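Local coordinates for putative endonuclease/exonuclease/phosphatase family protein (Bacteroides thetaiotaomicron, PDB 3MPR) that is a putative metal-dependent hydrolase of the endonuclease/exonuclease/phosphatase family, probably cleaving phosphodiester bonds in nucleic acids, at residues A[60-70]-A[85-95]. Numbering follows the deposited sequence.
Sequences MKEALPGYDYI and AIFYRTDKFDI
Y69 sets its CB squarely over the centre of the F87 ring, 3.7 Å from the centroid and almost on the ring normal, while Y67 CB and the backbone N of K61 lie at that ring's edge. The Y67 ring is covered off-centre on both faces, by R89 CG on one and more distantly by L64 CD1 on the other, and L64 O sits in plane at its edge. The side chains of Y67, Y69, F87 and R89 share one face of an antiparallel ladder in which 67-70, an outermost strand, pairs with 86-89 in one of the two large sheets of the DNase I-like fold, showing how an edge strand and the helix before it are sealed onto a sheet. With CG anti to its carbonyl carbon (chi1 -78°), F87 reaches beneath helix 54-63, where CZ meets M60 CB at 3.7 Å; F47 of the next strand also meets its ring. Replacing F87 by an alanine is likely to leave Y69 CB and M60 CB without the ring they rest on, opening a gap between helix and sheet. On the other face, I70 CG2 and I95 CD1 meet tip to tip at a tight 3.5 Å, joining the ladder to the first strand of the second sheet. D68 and Y88 exchange two backbone hydrogen bonds, as do I70 and I86. D68 OD1 takes a salt bridge from K61 NZ and a hydrogen bond from Y69 N, on opposite faces of the carboxylate plane. Where the ladder ends, G66 O accepts a nearly straight hydrogen bond from T90 N (2.9 Å, 167°) and another from a water that in turn accepts from D91 N.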
# COMPACT_ATOMS: atom_id res chain seq x y z
N MSE A 60 -5.41 -3.35 19.85
CA MSE A 60 -4.70 -2.64 18.79
C MSE A 60 -3.41 -2.04 19.31
O MSE A 60 -2.37 -2.16 18.68
CB MSE A 60 -5.59 -1.57 18.14
CG MSE A 60 -6.71 -2.14 17.28
SE MSE A 60 -5.99 -3.06 15.68
CE MSE A 60 -4.86 -1.63 15.02
N LYS A 61 -3.46 -1.41 20.47
CA LYS A 61 -2.24 -0.85 21.05
C LYS A 61 -1.21 -1.97 21.30
O LYS A 61 -0.03 -1.81 21.02
CB LYS A 61 -2.55 -0.06 22.32
CG LYS A 61 -1.32 0.55 22.97
CD LYS A 61 -1.71 1.51 24.10
CE LYS A 61 -0.48 2.10 24.76
NZ LYS A 61 -0.87 2.92 25.94
N GLU A 62 -1.66 -3.11 21.82
CA GLU A 62 -0.73 -4.21 22.03
C GLU A 62 -0.10 -4.62 20.70
O GLU A 62 1.09 -4.93 20.64
CB GLU A 62 -1.42 -5.40 22.69
CG GLU A 62 -0.55 -6.65 22.80
CD GLU A 62 -1.28 -7.81 23.43
OE1 GLU A 62 -2.31 -8.25 22.87
OE2 GLU A 62 -0.85 -8.29 24.50
N ALA A 63 -0.89 -4.61 19.63
CA ALA A 63 -0.40 -5.01 18.31
C ALA A 63 0.42 -3.91 17.64
O ALA A 63 1.01 -4.15 16.59
CB ALA A 63 -1.56 -5.41 17.41
N LEU A 64 0.44 -2.72 18.24
CA LEU A 64 1.10 -1.57 17.63
C LEU A 64 2.13 -0.92 18.56
O LEU A 64 1.91 0.17 19.06
CB LEU A 64 0.08 -0.52 17.18
CG LEU A 64 -0.80 -0.91 15.99
CD1 LEU A 64 -1.85 0.17 15.75
CD2 LEU A 64 0.04 -1.14 14.74
N PRO A 65 3.27 -1.60 18.77
CA PRO A 65 4.34 -1.03 19.60
C PRO A 65 4.68 0.33 19.06
O PRO A 65 4.84 0.47 17.85
CB PRO A 65 5.51 -1.99 19.36
CG PRO A 65 4.86 -3.29 19.02
CD PRO A 65 3.62 -2.94 18.26
N GLY A 66 4.78 1.32 19.94
CA GLY A 66 5.14 2.65 19.53
C GLY A 66 3.96 3.57 19.26
O GLY A 66 4.15 4.75 19.00
N TYR A 67 2.74 3.03 19.31
CA TYR A 67 1.53 3.84 19.17
C TYR A 67 0.82 4.03 20.51
O TYR A 67 0.83 3.13 21.35
CB TYR A 67 0.55 3.19 18.19
CG TYR A 67 0.94 3.31 16.73
CD1 TYR A 67 0.37 4.28 15.91
CD2 TYR A 67 1.87 2.43 16.16
CE1 TYR A 67 0.75 4.39 14.55
CE2 TYR A 67 2.23 2.52 14.82
CZ TYR A 67 1.67 3.51 14.03
OH TYR A 67 2.05 3.59 12.70
N ASP A 68 0.19 5.18 20.70
CA ASP A 68 -0.80 5.31 21.77
C ASP A 68 -2.11 5.74 21.14
O ASP A 68 -2.17 6.00 19.94
CB ASP A 68 -0.36 6.33 22.81
CG ASP A 68 -0.84 5.97 24.22
OD1 ASP A 68 -1.90 5.31 24.37
OD2 ASP A 68 -0.15 6.36 25.18
N TYR A 69 -3.17 5.82 21.94
CA TYR A 69 -4.43 6.36 21.43
C TYR A 69 -5.05 7.33 22.43
O TYR A 69 -4.74 7.31 23.62
CB TYR A 69 -5.41 5.23 21.09
CG TYR A 69 -5.84 4.40 22.29
CD1 TYR A 69 -5.20 3.20 22.60
CD2 TYR A 69 -6.89 4.81 23.11
CE1 TYR A 69 -5.59 2.44 23.70
CE2 TYR A 69 -7.28 4.06 24.21
CZ TYR A 69 -6.63 2.88 24.49
OH TYR A 69 -7.02 2.14 25.58
N ILE A 70 -5.94 8.18 21.93
CA ILE A 70 -6.74 9.05 22.77
C ILE A 70 -8.18 8.92 22.32
O ILE A 70 -8.44 8.49 21.20
CB ILE A 70 -6.30 10.51 22.64
CG1 ILE A 70 -6.32 10.94 21.18
CG2 ILE A 70 -4.90 10.71 23.23
CD1 ILE A 70 -5.96 12.41 20.98
N ALA A 85 -11.55 6.70 18.51
CA ALA A 85 -10.19 6.81 19.03
C ALA A 85 -9.18 7.22 17.95
O ALA A 85 -9.26 6.74 16.82
CB ALA A 85 -9.77 5.53 19.69
N ILE A 86 -8.24 8.08 18.33
CA ILE A 86 -7.14 8.49 17.43
C ILE A 86 -5.84 7.82 17.89
O ILE A 86 -5.48 7.92 19.06
CB ILE A 86 -6.98 10.03 17.43
CG1 ILE A 86 -8.25 10.70 16.90
CG2 ILE A 86 -5.76 10.47 16.62
CD1 ILE A 86 -8.39 12.19 17.30
N PHE A 87 -5.18 7.11 16.97
CA PHE A 87 -3.90 6.47 17.25
C PHE A 87 -2.79 7.31 16.65
O PHE A 87 -2.96 7.90 15.59
CB PHE A 87 -3.85 5.05 16.64
CG PHE A 87 -4.61 4.01 17.42
CD1 PHE A 87 -5.99 3.93 17.35
CD2 PHE A 87 -3.92 3.08 18.19
CE1 PHE A 87 -6.68 2.97 18.06
CE2 PHE A 87 -4.61 2.12 18.90
CZ PHE A 87 -5.99 2.06 18.83
N TYR A 88 -1.63 7.35 17.31
CA TYR A 88 -0.51 8.13 16.79
C TYR A 88 0.81 7.54 17.25
O TYR A 88 0.86 6.82 18.25
CB TYR A 88 -0.62 9.60 17.22
CG TYR A 88 -0.50 9.76 18.72
CD1 TYR A 88 -1.56 9.46 19.55
CD2 TYR A 88 0.69 10.19 19.29
CE1 TYR A 88 -1.45 9.60 20.93
CE2 TYR A 88 0.81 10.33 20.67
CZ TYR A 88 -0.28 10.03 21.48
OH TYR A 88 -0.19 10.15 22.84
N ARG A 89 1.88 7.80 16.50
CA ARG A 89 3.21 7.32 16.86
C ARG A 89 3.78 8.19 17.96
O ARG A 89 3.93 9.40 17.76
CB ARG A 89 4.15 7.37 15.66
CG ARG A 89 3.88 6.30 14.63
CD ARG A 89 5.04 6.19 13.68
NE ARG A 89 6.27 5.82 14.36
CZ ARG A 89 7.35 5.37 13.73
NH1 ARG A 89 7.32 5.21 12.41
NH2 ARG A 89 8.45 5.06 14.41
N THR A 90 4.10 7.61 19.10
CA THR A 90 4.54 8.43 20.22
C THR A 90 5.93 9.02 19.96
O THR A 90 6.29 10.06 20.52
CB THR A 90 4.51 7.68 21.57
OG1 THR A 90 5.36 6.53 21.50
CG2 THR A 90 3.10 7.25 21.92
N ASP A 91 6.71 8.36 19.12
CA ASP A 91 8.04 8.89 18.81
C ASP A 91 7.99 10.08 17.85
O ASP A 91 9.00 10.76 17.65
CB ASP A 91 9.00 7.80 18.30
CG ASP A 91 8.64 7.27 16.90
OD1 ASP A 91 7.60 7.65 16.34
OD2 ASP A 91 9.42 6.45 16.37
N LYS A 92 6.81 10.35 17.27
CA LYS A 92 6.67 11.47 16.33
C LYS A 92 5.92 12.71 16.84
O LYS A 92 6.20 13.82 16.40
CB LYS A 92 6.01 10.99 15.04
CG LYS A 92 6.96 10.25 14.11
CD LYS A 92 6.21 9.76 12.88
CE LYS A 92 7.00 8.69 12.14
NZ LYS A 92 7.87 9.28 11.10
N PHE A 93 4.98 12.52 17.76
CA PHE A 93 4.14 13.64 18.19
C PHE A 93 4.05 13.72 19.70
O PHE A 93 4.03 12.69 20.38
CB PHE A 93 2.71 13.47 17.65
CG PHE A 93 2.65 13.20 16.18
CD1 PHE A 93 2.54 11.91 15.70
CD2 PHE A 93 2.70 14.25 15.26
CE1 PHE A 93 2.49 11.65 14.33
CE2 PHE A 93 2.65 14.01 13.90
CZ PHE A 93 2.55 12.71 13.43
N ASP A 94 3.99 14.94 20.21
CA ASP A 94 3.53 15.17 21.59
C ASP A 94 2.09 15.64 21.54
O ASP A 94 1.67 16.27 20.56
CB ASP A 94 4.38 16.24 22.28
CG ASP A 94 5.75 15.74 22.68
OD1 ASP A 94 5.84 14.63 23.24
OD2 ASP A 94 6.75 16.45 22.44
N ILE A 95 1.33 15.36 22.60
CA ILE A 95 -0.01 15.91 22.72
C ILE A 95 0.04 17.19 23.52
O ILE A 95 0.54 17.20 24.65
CB ILE A 95 -0.96 14.94 23.38
CG1 ILE A 95 -1.27 13.79 22.42
CG2 ILE A 95 -2.25 15.66 23.82
CD1 ILE A 95 -2.04 12.66 23.05
O HOH W 1 6.64 5.55 18.42